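Local coordinates for protein glutathione S-transferase omega-like 2 (Saccharomyces cerevisiae, PDB 5LKB) that acts as a homodimeric, glutathione-dependent one-cysteine thiol transferase that reduces dehydroascorbate and dimethylarsinic acid and reacts with glutathionyl-(hydro)quinones, at residues D298-Q303 with D340-H345; T52-A57 with L290-I295; I178-L181 with A185-E188. All blocks are in the same frame, centred on the assembly; numbering follows the deposited sequence.

Overall arrangement
The three contacts form a chain of packing from the C-terminal helical domain into the thioredoxin-like domain. Interaction 1 joins helix 285-304 to helix 339-349. About 15 Å away between centres, interaction 2 uses an earlier part of helix 285-304 to meet helix 47-58. Interaction 3, 16 Å from interaction 2 and 31 Å from interaction 1, links the end of helix 174-182 to the loop after it and packs on T52 and T55. Its sequence falls between the segments of interaction 2; interaction 1 follows later. Helix 285-304 thus serves both the internal packing of the C-terminal domain and the domain interface, and each of its contacts has a side chain about 8 Å from that of the nucleophile C46.

Interaction 1: D298-Q303 with D340-H345; sequences DPVYVQ and DHIKLH
V300 and K343 mark the closest backbone approach of two helices that run nearly side by side, their CA atoms 6.1 Å apart. The axes of the short segments make an angle of 19° and approach to 9.3 Å. Helix 298-303 is not regular: P299 has no N-H to give to the preceding turn, a wider pi-type turn spans 298-301, and the N of Q303 is also without a bond to the turn before. P299 O therefore does not take the usual N-H of Q303, and instead meets K343 NZ and a water.

The apolar part of the contact hangs on one methyl group. With CG1 of V300 anti to its backbone N (chi1 167°), CG2 is turned to the neighbouring helix, where it meets I342 CG2 at 3.7 Å and lies 3.8 Å from K343 CA. K343 starts out along the flank of this pair, its CG running past P299 CB at 4.3 Å. Bends at chi3 and chi4 then bring NZ round to P299 O, a long, weak hydrogen bond of 3.4 Å. Water 1 completes a small triangle, donating to P299 O and accepting from K343 NZ at 2.9 Å.

Both helices belong to the C-terminal domain of the transferase. The side chain of I342 comes within about 8 Å of that of the nucleophile C46, and H345, one turn from H341, stacks on the glutathione-binding W79. Further along helix 285-304, Q303 O bonds to Q303 NE2 of the second subunit.

Buried K343 therefore has its amino group shared among carbonyls and water, with P360 O its strongest polar partner. These acceptors would probably help to stabilise the buried ammonium group by pointing oxygens at it, while the methylene chain serves as apolar packing.

Interaction 2: T52-A57 with L290-I295; sequences TLITRA and LYTTVI
I54 reaches T292 and Y291 with a single methyl, and torsions in two of these residues prepare the meeting. In I54, CG1 stands anti to the carbonyl carbon (chi1 -66°) and the chain continues extended, so that CD1 projects toward helix 285-304. In T292 the first torsion (chi1 61°) turns the hydroxyl toward P47 and leaves the methyl CG2 facing I54. The ring of Y291 comes to lie beside the same I54 methyl.

The result spans a wide gap between backbones: the nearest CA atoms, those of I54 and T292, are 9.2 Å apart. I54 CD1 sits 3.7 Å from T292 CG2. It also lies 3.9 Å from Y291 CD1 and 4.1 Å from Y291 CE1, approaching the ring obliquely. One ring face is covered from within its own helix, by I295 CB 3.8 Å above the plane. The polar ends turn elsewhere: T292 OG1 bonds to P47 O, next to the nucleophile C46, and Y291 OH bonds to T337 OG1.

The contact is purely apolar and lies at the interface between the two domains of a glutathione transferase. Helix 47-58 is the first helix of the thioredoxin-like domain, following strand 38-42, while helix 285-304 runs through the C-terminal domain. On the thioredoxin side T52 rests on L40 and V42 of that strand and on I177 and I178 of helix 174-182. On the helical side Y291 packs against V323 and Y327 of helix 317-329 and makes an edge-to-face contact with F333.

Interaction 3: I178-L181 with A185-E188; sequences IRIL and AFDE
At the C-terminal end of helix 174-182, the last helix of the thioredoxin-like domain, I180 and F186 close the turn by which the chain leaves the helix. The methyl I180 CG2 lies 4.3 Å from F186 CE2, at the edge of the ring and near its plane, so the aromatic faces are turned elsewhere. With CG1 of I180 beside the backbone N (chi1 -62°), CG2 is left anti to that N and points toward the departing loop. A185 packs at the same helix end, its CB 4.4 Å from I180 O.

Polar groups of the turn are linked through a water molecule and a serine. Water 2 donates to L181 O at 2.9 Å and accepts from F186 N at 3.1 Å, bridging the last part of the helix to the loop. F186 carries CG beside its own backbone N (chi1 -72°), and the ring therefore folds back on the side of the water; the water oxygen is in the ring plane, 3.7 Å from F186 CD2. In addition, S183 OG makes hydrogen bonds to both I180 O and A185 N.

In the thioredoxin fold this helix follows the final beta hairpin, here strands 160-163 and 168-171, and it begins at S174, which binds glutathione together with E173. The side chain of I180 is about 8 Å from that of E173. Past the turn, the chain goes through a 3-10 segment that includes D187 and E188 on its way toward the C-terminal helices.

F186 also packs on L61, and I180 on T23. R179, next to I180 in sequence, forms salt bridges with D209 and E285, which tie helix 174-182 to helices 205-220 and 285-304 of the other domain.

Interaction 1: D298-Q303 with D340-H345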
loop_
_atom_site.group_PDB
_atom_site.type_symbol
_atom_site.label_atom_id
_atom_site.label_comp_id
_atom_site.label_asym_id
_atom_site.label_seq_id
_atom_site.Cartn_x
_atom_site.Cartn_y
_atom_site.Cartn_z
ATOM N N ASP A 298 5.087 0.107 -8.249
ATOM C CA ASP A 298 3.810 0.677 -7.826
ATOM C C ASP A 298 2.678 -0.333 -7.893
ATOM O O ASP A 298 1.833 -0.337 -6.979
ATOM C CB ASP A 298 3.481 1.964 -8.598
ATOM C CG ASP A 298 4.440 3.096 -8.296
ATOM O OD1 ASP A 298 5.300 2.924 -7.406
ATOM O OD2 ASP A 298 4.310 4.187 -8.902
ATOM N N PRO A 299 2.581 -1.183 -8.910
ATOM C CA PRO A 299 1.472 -2.154 -8.949
ATOM C C PRO A 299 1.470 -3.190 -7.842
ATOM O O PRO A 299 0.392 -3.696 -7.493
ATOM C CB PRO A 299 1.643 -2.799 -10.341
ATOM C CG PRO A 299 2.242 -1.752 -11.155
ATOM C CD PRO A 299 3.229 -1.063 -10.229
ATOM N N VAL A 300 2.651 -3.609 -7.351
ATOM C CA VAL A 300 2.783 -4.686 -6.360
ATOM C C VAL A 300 3.678 -4.323 -5.179
ATOM O O VAL A 300 3.303 -4.524 -4.020
ATOM C CB VAL A 300 3.316 -5.979 -7.027
ATOM C CG1 VAL A 300 3.745 -6.975 -5.938
ATOM C CG2 VAL A 300 2.218 -6.520 -7.928
ATOM N N TYR A 301 4.911 -3.904 -5.406
ATOM C CA TYR A 301 5.867 -3.921 -4.310
ATOM C C TYR A 301 5.482 -2.945 -3.174
ATOM O O TYR A 301 5.760 -3.219 -2.008
ATOM C CB TYR A 301 7.272 -3.652 -4.788
ATOM C CG TYR A 301 7.798 -4.716 -5.748
ATOM C CD1 TYR A 301 7.456 -6.071 -5.630
ATOM C CD2 TYR A 301 8.647 -4.347 -6.758
ATOM C CE1 TYR A 301 7.996 -7.038 -6.514
ATOM C CE2 TYR A 301 9.194 -5.285 -7.617
ATOM C CZ TYR A 301 8.849 -6.609 -7.479
ATOM O OH TYR A 301 9.352 -7.584 -8.330
ATOM N N VAL A 302 4.874 -1.809 -3.506
ATOM C CA VAL A 302 4.432 -0.845 -2.494
ATOM C C VAL A 302 3.461 -1.492 -1.485
ATOM O O VAL A 302 3.746 -1.533 -0.276
ATOM C CB VAL A 302 3.817 0.392 -3.154
ATOM C CG1 VAL A 302 3.134 1.295 -2.110
ATOM C CG2 VAL A 302 4.881 1.207 -3.829
ATOM N N GLN A 303 2.344 -2.029 -1.947
ATOM C CA GLN A 303 1.361 -2.608 -1.039
ATOM C C GLN A 303 1.764 -3.962 -0.513
ATOM O O GLN A 303 1.578 -4.269 0.677
ATOM C CB GLN A 303 0.003 -2.702 -1.720
ATOM C CG GLN A 303 -1.177 -3.072 -0.878
ATOM C CD GLN A 303 -1.272 -4.521 -0.495
ATOM O OE1 GLN A 303 -0.903 -5.412 -1.254
ATOM N NE2 GLN A 303 -1.776 -4.778 0.702
ATOM N N ASP A 340 -1.723 -8.076 -15.316
ATOM C CA ASP A 340 -2.576 -9.049 -14.674
ATOM C C ASP A 340 -1.751 -10.172 -14.089
ATOM O O ASP A 340 -1.959 -10.535 -12.936
ATOM C CB ASP A 340 -3.637 -9.591 -15.620
ATOM C CG ASP A 340 -4.635 -8.522 -16.074
ATOM O OD1 ASP A 340 -4.970 -7.626 -15.314
ATOM O OD2 ASP A 340 -5.063 -8.549 -17.226
ATOM N N HIS A 341 -0.816 -10.699 -14.852
ATOM C CA HIS A 341 0.037 -11.751 -14.310
ATOM C C HIS A 341 0.842 -11.244 -13.117
ATOM O O HIS A 341 0.991 -11.956 -12.119
ATOM C CB HIS A 341 1.004 -12.284 -15.373
ATOM C CG HIS A 341 0.395 -13.298 -16.294
ATOM N ND1 HIS A 341 0.912 -14.571 -16.456
ATOM C CD2 HIS A 341 -0.709 -13.227 -17.069
ATOM C CE1 HIS A 341 0.126 -15.245 -17.270
ATOM N NE2 HIS A 341 -0.852 -14.453 -17.673
ATOM N N ILE A 342 1.394 -10.034 -13.227
ATOM C CA ILE A 342 2.168 -9.440 -12.145
ATOM C C ILE A 342 1.338 -9.360 -10.858
ATOM O O ILE A 342 1.726 -9.856 -9.804
ATOM C CB ILE A 342 2.711 -8.073 -12.561
ATOM C CG1 ILE A 342 3.832 -8.230 -13.607
ATOM C CG2 ILE A 342 3.185 -7.247 -11.392
ATOM C CD1 ILE A 342 4.176 -6.971 -14.329
ATOM N N LYS A 343 0.189 -8.679 -10.930
ATOM C CA LYS A 343 -0.576 -8.478 -9.708
ATOM C C LYS A 343 -1.143 -9.758 -9.148
ATOM O O LYS A 343 -1.138 -9.966 -7.900
ATOM C CB LYS A 343 -1.704 -7.450 -9.945
ATOM C CG LYS A 343 -1.152 -6.029 -10.157
ATOM C CD LYS A 343 -2.222 -5.041 -10.622
ATOM C CE LYS A 343 -3.292 -4.769 -9.597
ATOM N NZ LYS A 343 -2.796 -3.822 -8.639
ATOM N N LEU A 344 -1.681 -10.604 -10.024
ATOM C CA LEU A 344 -2.249 -11.866 -9.564
ATOM C C LEU A 344 -1.189 -12.776 -8.964
ATOM O O LEU A 344 -1.385 -13.357 -7.901
ATOM C CB LEU A 344 -2.988 -12.572 -10.710
ATOM C CG LEU A 344 -4.298 -11.938 -11.185
ATOM C CD1 LEU A 344 -4.677 -12.578 -12.508
ATOM C CD2 LEU A 344 -5.365 -12.184 -10.092
ATOM N N HIS A 345 -0.032 -12.902 -9.620
ATOM C CA HIS A 345 0.981 -13.817 -9.078
ATOM C C HIS A 345 1.278 -13.517 -7.620
ATOM O O HIS A 345 1.222 -14.400 -6.745
ATOM C CB HIS A 345 2.289 -13.742 -9.870
ATOM C CG HIS A 345 3.406 -14.393 -9.143
ATOM N ND1 HIS A 345 3.402 -15.747 -8.909
ATOM C CD2 HIS A 345 4.488 -13.887 -8.492
ATOM C CE1 HIS A 345 4.424 -16.049 -8.123
ATOM N NE2 HIS A 345 5.104 -14.943 -7.862
HETATM O O HOH W 1 -1.761 -5.870 -6.889
#

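Interaction 2: T52-A57 with L290-I295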
loop_
_atom_site.group_PDB
_atom_site.type_symbol
_atom_site.label_atom_id
_atom_site.label_comp_id
_atom_site.label_asym_id
_atom_site.label_seq_id
_atom_site.Cartn_x
_atom_site.Cartn_y
_atom_site.Cartn_z
ATOM N N THR A 52 14.640 -11.695 -19.528
ATOM C CA THR A 52 14.964 -12.510 -20.694
ATOM C C THR A 52 13.990 -12.270 -21.834
ATOM O O THR A 52 14.389 -12.369 -23.000
ATOM C CB THR A 52 15.058 -13.993 -20.321
ATOM O OG1 THR A 52 13.806 -14.592 -20.047
ATOM C CG2 THR A 52 15.949 -14.226 -19.134
ATOM N N LEU A 53 12.706 -11.988 -21.540
ATOM C CA LEU A 53 11.747 -11.678 -22.587
ATOM C C LEU A 53 12.107 -10.372 -23.276
ATOM O O LEU A 53 12.063 -10.287 -24.510
ATOM C CB LEU A 53 10.358 -11.580 -22.023
ATOM C CG LEU A 53 9.727 -12.832 -21.517
ATOM C CD1 LEU A 53 8.315 -12.509 -20.955
ATOM C CD2 LEU A 53 9.595 -13.919 -22.573
ATOM N N ILE A 54 12.471 -9.348 -22.512
ATOM C CA ILE A 54 12.835 -8.062 -23.079
ATOM C C ILE A 54 14.053 -8.242 -24.000
ATOM O O ILE A 54 14.104 -7.731 -25.127
ATOM C CB ILE A 54 13.116 -7.014 -21.985
ATOM C CG1 ILE A 54 11.806 -6.719 -21.221
ATOM C CG2 ILE A 54 13.660 -5.738 -22.579
ATOM C CD1 ILE A 54 12.029 -6.145 -19.857
ATOM N N THR A 55 15.049 -8.961 -23.506
ATOM C CA THR A 55 16.292 -9.135 -24.247
ATOM C C THR A 55 16.061 -9.977 -25.495
ATOM O O THR A 55 16.579 -9.641 -26.571
ATOM C CB THR A 55 17.338 -9.759 -23.326
ATOM O OG1 THR A 55 17.569 -8.929 -22.167
ATOM C CG2 THR A 55 18.696 -9.846 -24.030
ATOM N N ARG A 56 15.269 -11.037 -25.388
ATOM C CA ARG A 56 14.873 -11.822 -26.547
ATOM C C ARG A 56 14.254 -10.956 -27.638
ATOM O O ARG A 56 14.533 -11.122 -28.841
ATOM C CB ARG A 56 13.984 -13.002 -26.130
ATOM C CG ARG A 56 13.316 -13.764 -27.279
ATOM C CD ARG A 56 12.632 -14.939 -26.711
ATOM N NE ARG A 56 11.697 -15.618 -27.612
ATOM C CZ ARG A 56 10.384 -15.438 -27.703
ATOM N NH1 ARG A 56 9.723 -14.543 -26.940
ATOM N NH2 ARG A 56 9.679 -16.213 -28.515
ATOM N N ALA A 57 13.367 -10.047 -27.267
ATOM C CA ALA A 57 12.770 -9.172 -28.271
ATOM C C ALA A 57 13.787 -8.206 -28.867
ATOM O O ALA A 57 13.841 -8.048 -30.103
ATOM C CB ALA A 57 11.610 -8.392 -27.660
ATOM N N LEU A 290 16.997 -3.004 -14.208
ATOM C CA LEU A 290 16.295 -2.107 -13.275
ATOM C C LEU A 290 14.816 -2.074 -13.611
ATOM O O LEU A 290 13.971 -2.033 -12.691
ATOM C CB LEU A 290 16.871 -0.699 -13.341
ATOM C CG LEU A 290 16.205 0.361 -12.440
ATOM C CD1 LEU A 290 16.340 -0.053 -11.015
ATOM C CD2 LEU A 290 16.817 1.703 -12.655
ATOM N N TYR A 291 14.477 -2.032 -14.892
ATOM C CA TYR A 291 13.078 -1.880 -15.325
ATOM C C TYR A 291 12.166 -2.961 -14.739
ATOM O O TYR A 291 11.011 -2.678 -14.352
ATOM C CB TYR A 291 12.997 -1.989 -16.857
ATOM C CG TYR A 291 11.584 -1.995 -17.440
ATOM C CD1 TYR A 291 10.939 -3.170 -17.611
ATOM C CD2 TYR A 291 10.920 -0.836 -17.775
ATOM C CE1 TYR A 291 9.672 -3.247 -18.115
ATOM C CE2 TYR A 291 9.624 -0.880 -18.305
ATOM C CZ TYR A 291 9.021 -2.073 -18.499
ATOM O OH TYR A 291 7.741 -2.157 -19.009
ATOM N N THR A 292 12.591 -4.208 -14.737
ATOM C CA THR A 292 11.668 -5.272 -14.365
ATOM C C THR A 292 11.219 -5.110 -12.908
ATOM O O THR A 292 10.103 -5.497 -12.563
ATOM C CB THR A 292 12.211 -6.645 -14.683
ATOM O OG1 THR A 292 13.409 -6.816 -13.922
ATOM C CG2 THR A 292 12.516 -6.819 -16.201
ATOM N N THR A 293 12.057 -4.507 -12.067
ATOM C CA THR A 293 11.647 -4.176 -10.707
ATOM C C THR A 293 10.785 -2.928 -10.700
ATOM O O THR A 293 9.738 -2.867 -10.018
ATOM C CB THR A 293 12.855 -4.000 -9.795
ATOM O OG1 THR A 293 13.581 -5.238 -9.750
ATOM C CG2 THR A 293 12.422 -3.618 -8.380
ATOM N N VAL A 294 11.278 -1.850 -11.312
ATOM C CA VAL A 294 10.596 -0.558 -11.244
ATOM C C VAL A 294 9.178 -0.651 -11.808
ATOM O O VAL A 294 8.249 -0.092 -11.219
ATOM C CB VAL A 294 11.403 0.577 -11.912
ATOM C CG1 VAL A 294 10.639 1.936 -11.858
ATOM C CG2 VAL A 294 12.737 0.792 -11.205
ATOM N N ILE A 295 8.954 -1.412 -12.893
ATOM C CA ILE A 295 7.616 -1.534 -13.482
ATOM C C ILE A 295 6.628 -2.256 -12.567
ATOM O O ILE A 295 5.412 -2.051 -12.679
ATOM C CB ILE A 295 7.699 -2.184 -14.892
ATOM C CG1 ILE A 295 6.482 -1.784 -15.729
ATOM C CG2 ILE A 295 7.849 -3.668 -14.821
ATOM C CD1 ILE A 295 6.394 -0.331 -16.116
#

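Interaction 3: I178-L181 with A185-E188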
loop_
_atom_site.group_PDB
_atom_site.type_symbol
_atom_site.label_atom_id
_atom_site.label_comp_id
_atom_site.label_asym_id
_atom_site.label_seq_id
_atom_site.Cartn_x
_atom_site.Cartn_y
_atom_site.Cartn_z
ATOM N N ILE A 178 20.583 -13.443 -20.204
ATOM C CA ILE A 178 20.577 -12.228 -21.011
ATOM C C ILE A 178 21.943 -11.936 -21.656
ATOM O O ILE A 178 22.006 -11.261 -22.689
ATOM C CB ILE A 178 19.991 -11.046 -20.186
ATOM C CG1 ILE A 178 20.900 -10.699 -18.998
ATOM C CG2 ILE A 178 18.553 -11.344 -19.841
ATOM C CD1 ILE A 178 20.282 -9.570 -18.094
ATOM N N ARG A 179 23.027 -12.436 -21.059
ATOM C CA ARG A 179 24.332 -12.334 -21.697
ATOM C C ARG A 179 24.396 -13.291 -22.874
ATOM O O ARG A 179 24.895 -12.931 -23.952
ATOM C CB ARG A 179 25.417 -12.637 -20.660
ATOM C CG ARG A 179 25.681 -11.525 -19.641
ATOM C CD ARG A 179 26.162 -10.219 -20.268
ATOM N NE ARG A 179 26.121 -9.079 -19.331
ATOM C CZ ARG A 179 27.077 -8.728 -18.495
ATOM N NH1 ARG A 179 28.233 -9.427 -18.463
ATOM N NH2 ARG A 179 26.922 -7.672 -17.703
ATOM N N ILE A 180 23.850 -14.496 -22.712
ATOM C CA ILE A 180 23.817 -15.423 -23.859
ATOM C C ILE A 180 23.058 -14.804 -25.023
ATOM O O ILE A 180 23.527 -14.802 -26.180
ATOM C CB ILE A 180 23.241 -16.777 -23.434
ATOM C CG1 ILE A 180 24.107 -17.453 -22.376
ATOM C CG2 ILE A 180 23.066 -17.741 -24.647
ATOM C CD1 ILE A 180 23.476 -18.734 -21.759
ATOM N N LEU A 181 21.854 -14.267 -24.754
ATOM C CA LEU A 181 21.050 -13.703 -25.826
ATOM C C LEU A 181 21.749 -12.553 -26.464
ATOM O O LEU A 181 21.597 -12.352 -27.652
ATOM C CB LEU A 181 19.710 -13.232 -25.228
ATOM C CG LEU A 181 18.838 -14.360 -24.677
ATOM C CD1 LEU A 181 17.634 -13.792 -23.980
ATOM C CD2 LEU A 181 18.357 -15.398 -25.695
ATOM N N ALA A 185 26.330 -15.485 -30.179
ATOM C CA ALA A 185 25.932 -16.874 -30.410
ATOM C C ALA A 185 24.893 -17.064 -31.503
ATOM O O ALA A 185 25.018 -17.973 -32.332
ATOM C CB ALA A 185 25.441 -17.532 -29.121
ATOM N N PHE A 186 23.867 -16.217 -31.570
ATOM C CA PHE A 186 22.751 -16.496 -32.464
ATOM C C PHE A 186 22.770 -15.579 -33.689
ATOM O O PHE A 186 21.776 -15.470 -34.424
ATOM C CB PHE A 186 21.416 -16.444 -31.679
ATOM C CG PHE A 186 21.222 -17.633 -30.752
ATOM C CD1 PHE A 186 20.657 -18.809 -31.176
ATOM C CD2 PHE A 186 21.478 -17.509 -29.375
ATOM C CE1 PHE A 186 20.458 -19.911 -30.276
ATOM C CE2 PHE A 186 21.309 -18.545 -28.531
ATOM C CZ PHE A 186 20.762 -19.749 -28.949
ATOM N N ASP A 187 23.915 -14.923 -33.944
ATOM C CA ASP A 187 23.974 -13.852 -34.932
ATOM C C ASP A 187 23.670 -14.354 -36.341
ATOM O O ASP A 187 23.156 -13.598 -37.162
ATOM C CB ASP A 187 25.362 -13.204 -34.970
ATOM C CG ASP A 187 25.615 -12.235 -33.830
ATOM O OD1 ASP A 187 24.699 -12.027 -32.997
ATOM O OD2 ASP A 187 26.739 -11.678 -33.770
ATOM N N GLU A 188 23.991 -15.614 -36.629
ATOM C CA GLU A 188 23.721 -16.176 -37.948
ATOM C C GLU A 188 22.240 -16.284 -38.249
ATOM O O GLU A 188 21.868 -16.490 -39.413
ATOM C CB GLU A 188 24.277 -17.601 -38.040
ATOM C CG GLU A 188 25.758 -17.825 -37.856
ATOM C CD GLU A 188 26.038 -19.310 -37.547
ATOM O OE1 GLU A 188 25.685 -19.803 -36.418
ATOM O OE2 GLU A 188 26.579 -20.009 -38.447
HETATM O O HOH W 2 22.841 -14.095 -29.627
#